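Local coordinates for ferritin light chain (Trichoplusia ni, PDB 1Z6O), which stores iron in a soluble, non-toxic form as the light chain of a secreted insect ferritin, where it probably facilitates nucleation of the ferrihydrite core, at residues His48-Ala59 / Phe76-Thr87. Numbering follows the deposited sequence.
Sequences HLERSYDYLLSA and FKKLSDEAWSKT
S80 and S52 meet where two antiparallel helices come close enough for a side chain to bond to the facing backbone. The hydroxyl OG of S80 donates to the carbonyl O of S52 at 2.7 Å, arriving above the carbonyl plane, while the helical donor L56 N takes the opposite face of the same oxygen. With OG anti to the backbone N (chi1 177°), S80 holds its hydroxyl against the neighbouring helix. Short side chains continue the seam at A83, whose methyl lies 3.7 Å from S52 CB; farther along, the methyl of A59 meets the CB of F76 at 3.8 Å. Toward one end, aromatic rings take over. S58 CB stands over one face of the F76 ring, 3.6 Å from its centroid, and the Y55 side chain, crossing that of F76 at about a right angle, brings CD2 to the edge of the F76 ring. A leucine in place of F76 would probably take away the flat face beneath S58 CB and leave Y55 CD2 without the ring edge it meets. Y55 in turn carries L79 CB over one of its faces. This is the pairing of helices 37-61 and 70-96 in the ferritin four-helix bundle, their axes 7.7 Å apart here and their directions at 160°. On another flank, L49 CD1 packs 3.6 Å from W84 CZ3, alongside Y53. At the far end, H48 CD2 rests against K86 CB, and T87 OG1, close to L49 N, instead donates to A83 O within its own helix. The second shell fixes the polar ends: Y55 OH bonds to T132 of helix 122-148 and S58 OG to Y116, whereas W84 NE1 reaches S65 of a neighbouring heavy chain, whose R68 also bonds to S80 OG.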
loop_
_atom_site.group_PDB
_atom_site.type_symbol
_atom_site.label_atom_id
_atom_site.label_comp_id
_atom_site.label_asym_id
_atom_site.label_seq_id
_atom_site.Cartn_x
_atom_site.Cartn_y
_atom_site.Cartn_z
ATOM N N HIS A 48 -21.949 13.813 -45.725
ATOM C CA HIS A 48 -21.493 14.046 -44.352
ATOM C C HIS A 48 -20.488 15.191 -44.315
ATOM O O HIS A 48 -20.484 15.990 -43.387
ATOM C CB HIS A 48 -20.834 12.795 -43.748
ATOM C CG HIS A 48 -21.813 11.790 -43.219
ATOM N ND1 HIS A 48 -22.422 10.847 -44.021
ATOM C CD2 HIS A 48 -22.302 11.596 -41.968
ATOM C CE1 HIS A 48 -23.244 10.114 -43.286
ATOM N NE2 HIS A 48 -23.189 10.549 -42.038
ATOM N N LEU A 49 -19.627 15.262 -45.322
ATOM C CA LEU A 49 -18.617 16.320 -45.364
ATOM C C LEU A 49 -19.288 17.693 -45.435
ATOM O O LEU A 49 -18.942 18.613 -44.687
ATOM C CB LEU A 49 -17.706 16.108 -46.584
ATOM C CG LEU A 49 -16.636 17.172 -46.857
ATOM C CD1 LEU A 49 -15.723 17.340 -45.627
ATOM C CD2 LEU A 49 -15.819 16.739 -48.085
ATOM N N GLU A 50 -20.250 17.830 -46.339
ATOM C CA GLU A 50 -20.971 19.088 -46.494
ATOM C C GLU A 50 -21.725 19.432 -45.216
ATOM O O GLU A 50 -21.686 20.573 -44.753
ATOM C CB GLU A 50 -21.962 18.996 -47.668
ATOM C CG GLU A 50 -21.245 18.752 -48.999
ATOM C CD GLU A 50 -22.182 18.377 -50.148
ATOM O OE1 GLU A 50 -23.295 17.860 -49.885
ATOM O OE2 GLU A 50 -21.782 18.580 -51.319
ATOM N N ARG A 51 -22.420 18.457 -44.643
ATOM C CA ARG A 51 -23.158 18.742 -43.418
ATOM C C ARG A 51 -22.232 19.071 -42.251
ATOM O O ARG A 51 -22.606 19.882 -41.400
ATOM C CB ARG A 51 -24.073 17.572 -43.027
ATOM C CG ARG A 51 -25.256 17.369 -43.961
ATOM C CD ARG A 51 -26.116 18.631 -44.089
ATOM N NE ARG A 51 -27.269 18.376 -44.951
ATOM C CZ ARG A 51 -27.857 19.291 -45.714
ATOM N NH1 ARG A 51 -27.405 20.540 -45.729
ATOM N NH2 ARG A 51 -28.892 18.951 -46.474
ATOM N N SER A 52 -21.038 18.467 -42.192
ATOM C CA SER A 52 -20.150 18.785 -41.073
ATOM C C SER A 52 -19.853 20.279 -41.066
ATOM O O SER A 52 -19.858 20.911 -40.008
ATOM C CB SER A 52 -18.829 17.982 -41.109
ATOM O OG SER A 52 -17.963 18.395 -42.151
ATOM N N TYR A 53 -19.605 20.853 -42.239
ATOM C CA TYR A 53 -19.327 22.285 -42.304
ATOM C C TYR A 53 -20.591 23.139 -42.110
ATOM O O TYR A 53 -20.506 24.232 -41.556
ATOM C CB TYR A 53 -18.566 22.624 -43.605
ATOM C CG TYR A 53 -17.073 22.380 -43.432
ATOM C CD1 TYR A 53 -16.418 21.322 -44.082
ATOM C CD2 TYR A 53 -16.324 23.191 -42.579
ATOM C CE1 TYR A 53 -15.044 21.089 -43.880
ATOM C CE2 TYR A 53 -14.965 22.965 -42.368
ATOM C CZ TYR A 53 -14.332 21.922 -43.019
ATOM O OH TYR A 53 -12.985 21.745 -42.810
ATOM N N ASP A 54 -21.763 22.654 -42.529
ATOM C CA ASP A 54 -23.005 23.408 -42.276
ATOM C C ASP A 54 -23.208 23.502 -40.749
ATOM O O ASP A 54 -23.527 24.560 -40.207
ATOM C CB ASP A 54 -24.249 22.696 -42.846
ATOM C CG ASP A 54 -24.324 22.742 -44.364
ATOM O OD1 ASP A 54 -23.770 23.686 -44.958
ATOM O OD2 ASP A 54 -24.956 21.838 -44.959
ATOM N N TYR A 55 -23.050 22.376 -40.061
ATOM C CA TYR A 55 -23.224 22.350 -38.606
ATOM C C TYR A 55 -22.177 23.232 -37.919
ATOM O O TYR A 55 -22.453 23.867 -36.899
ATOM C CB TYR A 55 -23.105 20.911 -38.083
ATOM C CG TYR A 55 -24.227 19.995 -38.552
ATOM C CD1 TYR A 55 -23.989 18.646 -38.777
ATOM C CD2 TYR A 55 -25.528 20.479 -38.736
ATOM C CE1 TYR A 55 -25.019 17.781 -39.173
ATOM C CE2 TYR A 55 -26.573 19.621 -39.133
ATOM C CZ TYR A 55 -26.300 18.273 -39.345
ATOM O OH TYR A 55 -27.304 17.398 -39.715
ATOM N N LEU A 56 -20.967 23.251 -38.465
ATOM C CA LEU A 56 -19.914 24.077 -37.885
ATOM C C LEU A 56 -20.319 25.554 -37.950
ATOM O O LEU A 56 -20.095 26.307 -36.999
ATOM C CB LEU A 56 -18.590 23.850 -38.634
ATOM C CG LEU A 56 -17.417 24.669 -38.080
ATOM C CD1 LEU A 56 -17.146 24.225 -36.649
ATOM C CD2 LEU A 56 -16.170 24.454 -38.928
ATOM N N LEU A 57 -20.919 25.974 -39.062
ATOM C CA LEU A 57 -21.350 27.368 -39.195
ATOM C C LEU A 57 -22.492 27.676 -38.221
ATOM O O LEU A 57 -22.566 28.781 -37.691
ATOM C CB LEU A 57 -21.772 27.674 -40.641
ATOM C CG LEU A 57 -20.613 27.604 -41.657
ATOM C CD1 LEU A 57 -21.158 27.817 -43.067
ATOM C CD2 LEU A 57 -19.554 28.656 -41.329
ATOM N N SER A 58 -23.390 26.719 -37.993
ATOM C CA SER A 58 -24.460 26.944 -37.014
ATOM C C SER A 58 -23.841 27.063 -35.620
ATOM O O SER A 58 -24.269 27.895 -34.820
ATOM C CB SER A 58 -25.472 25.788 -37.011
ATOM O OG SER A 58 -26.288 25.832 -38.168
ATOM N N ALA A 59 -22.845 26.229 -35.317
ATOM C CA ALA A 59 -22.197 26.303 -34.006
ATOM C C ALA A 59 -21.573 27.691 -33.824
ATOM O O ALA A 59 -21.640 28.278 -32.738
ATOM C CB ALA A 59 -21.118 25.225 -33.875
ATOM N N PHE A 76 -24.542 21.829 -31.987
ATOM C CA PHE A 76 -24.101 21.836 -33.379
ATOM C C PHE A 76 -22.646 21.449 -33.560
ATOM O O PHE A 76 -22.284 20.837 -34.560
ATOM C CB PHE A 76 -24.366 23.196 -34.021
ATOM C CG PHE A 76 -25.790 23.372 -34.443
ATOM C CD1 PHE A 76 -26.663 24.167 -33.704
ATOM C CD2 PHE A 76 -26.274 22.695 -35.565
ATOM C CE1 PHE A 76 -28.011 24.286 -34.077
ATOM C CE2 PHE A 76 -27.614 22.805 -35.949
ATOM C CZ PHE A 76 -28.484 23.604 -35.200
ATOM N N LYS A 77 -21.808 21.798 -32.593
ATOM C CA LYS A 77 -20.398 21.444 -32.683
ATOM C C LYS A 77 -20.263 19.917 -32.626
ATOM O O LYS A 77 -19.445 19.314 -33.333
ATOM C CB LYS A 77 -19.638 22.110 -31.534
ATOM C CG LYS A 77 -18.182 21.697 -31.412
ATOM C CD LYS A 77 -17.392 22.025 -32.654
ATOM C CE LYS A 77 -15.915 21.726 -32.411
ATOM N NZ LYS A 77 -15.163 21.695 -33.677
ATOM N N LYS A 78 -21.072 19.284 -31.786
ATOM C CA LYS A 78 -21.035 17.828 -31.680
ATOM C C LYS A 78 -21.514 17.190 -32.996
ATOM O O LYS A 78 -20.917 16.222 -33.474
ATOM C CB LYS A 78 -21.906 17.360 -30.514
ATOM C CG LYS A 78 -21.934 15.849 -30.350
ATOM C CD LYS A 78 -22.662 15.441 -29.077
ATOM C CE LYS A 78 -22.668 13.927 -28.913
ATOM N NZ LYS A 78 -23.377 13.502 -27.672
ATOM N N LEU A 79 -22.592 17.714 -33.571
ATOM C CA LEU A 79 -23.084 17.201 -34.856
ATOM C C LEU A 79 -22.008 17.372 -35.938
ATOM O O LEU A 79 -21.830 16.503 -36.796
ATOM C CB LEU A 79 -24.347 17.950 -35.297
ATOM C CG LEU A 79 -25.627 17.675 -34.495
ATOM C CD1 LEU A 79 -26.775 18.490 -35.090
ATOM C CD2 LEU A 79 -25.958 16.180 -34.533
ATOM N N SER A 80 -21.308 18.505 -35.908
ATOM C CA SER A 80 -20.245 18.768 -36.885
ATOM C C SER A 80 -19.086 17.785 -36.724
ATOM O O SER A 80 -18.623 17.190 -37.707
ATOM C CB SER A 80 -19.704 20.200 -36.722
ATOM O OG SER A 80 -18.632 20.426 -37.634
ATOM N N ASP A 81 -18.609 17.620 -35.489
ATOM C CA ASP A 81 -17.497 16.707 -35.226
ATOM C C ASP A 81 -17.861 15.273 -35.614
ATOM O O ASP A 81 -17.034 14.541 -36.163
ATOM C CB ASP A 81 -17.092 16.721 -33.741
ATOM C CG ASP A 81 -16.435 18.041 -33.304
ATOM O OD1 ASP A 81 -15.999 18.847 -34.162
ATOM O OD2 ASP A 81 -16.341 18.265 -32.078
ATOM N N GLU A 82 -19.086 14.855 -35.314
ATOM C CA GLU A 82 -19.499 13.497 -35.669
ATOM C C GLU A 82 -19.560 13.303 -37.181
ATOM O O GLU A 82 -19.130 12.272 -37.692
ATOM C CB GLU A 82 -20.862 13.168 -35.044
ATOM C CG GLU A 82 -20.804 13.247 -33.515
ATOM C CD GLU A 82 -22.124 12.925 -32.819
ATOM O OE1 GLU A 82 -23.191 13.397 -33.281
ATOM O OE2 GLU A 82 -22.083 12.214 -31.787
ATOM N N ALA A 83 -20.094 14.289 -37.898
ATOM C CA ALA A 83 -20.192 14.184 -39.350
ATOM C C ALA A 83 -18.795 14.206 -39.995
ATOM O O ALA A 83 -18.564 13.543 -41.012
ATOM C CB ALA A 83 -21.066 15.317 -39.904
ATOM N N TRP A 84 -17.861 14.958 -39.409
ATOM C CA TRP A 84 -16.494 15.010 -39.942
ATOM C C TRP A 84 -15.850 13.633 -39.758
ATOM O O TRP A 84 -15.231 13.074 -40.668
ATOM C CB TRP A 84 -15.672 16.075 -39.193
ATOM C CG TRP A 84 -14.204 16.078 -39.560
ATOM C CD1 TRP A 84 -13.165 15.618 -38.799
ATOM C CD2 TRP A 84 -13.627 16.566 -40.776
ATOM N NE1 TRP A 84 -11.970 15.795 -39.469
ATOM C CE2 TRP A 84 -12.226 16.374 -40.683
ATOM C CE3 TRP A 84 -14.156 17.157 -41.937
ATOM C CZ2 TRP A 84 -11.345 16.752 -41.709
ATOM C CZ3 TRP A 84 -13.278 17.539 -42.957
ATOM C CH2 TRP A 84 -11.886 17.332 -42.832
ATOM N N SER A 85 -16.004 13.077 -38.566
ATOM C CA SER A 85 -15.446 11.767 -38.274
ATOM C C SER A 85 -16.050 10.686 -39.194
ATOM O O SER A 85 -15.340 9.788 -39.662
ATOM C CB SER A 85 -15.699 11.436 -36.795
ATOM O OG SER A 85 -15.272 10.125 -36.502
ATOM N N LYS A 86 -17.351 10.768 -39.455
ATOM C CA LYS A 86 -18.006 9.792 -40.334
ATOM C C LYS A 86 -17.532 9.937 -41.775
ATOM O O LYS A 86 -17.480 8.960 -42.517
ATOM C CB LYS A 86 -19.531 9.953 -40.303
ATOM C CG LYS A 86 -20.189 9.480 -38.996
ATOM C CD LYS A 86 -19.907 8.008 -38.727
ATOM C CE LYS A 86 -20.586 7.534 -37.434
ATOM N NZ LYS A 86 -20.295 6.104 -37.092
ATOM N N THR A 87 -17.216 11.160 -42.182
ATOM C CA THR A 87 -16.728 11.389 -43.540
ATOM C C THR A 87 -15.460 10.553 -43.746
ATOM O O THR A 87 -15.315 9.844 -44.744
ATOM C CB THR A 87 -16.367 12.880 -43.772
ATOM O OG1 THR A 87 -17.551 13.681 -43.659
ATOM C CG2 THR A 87 -15.773 13.080 -45.174
#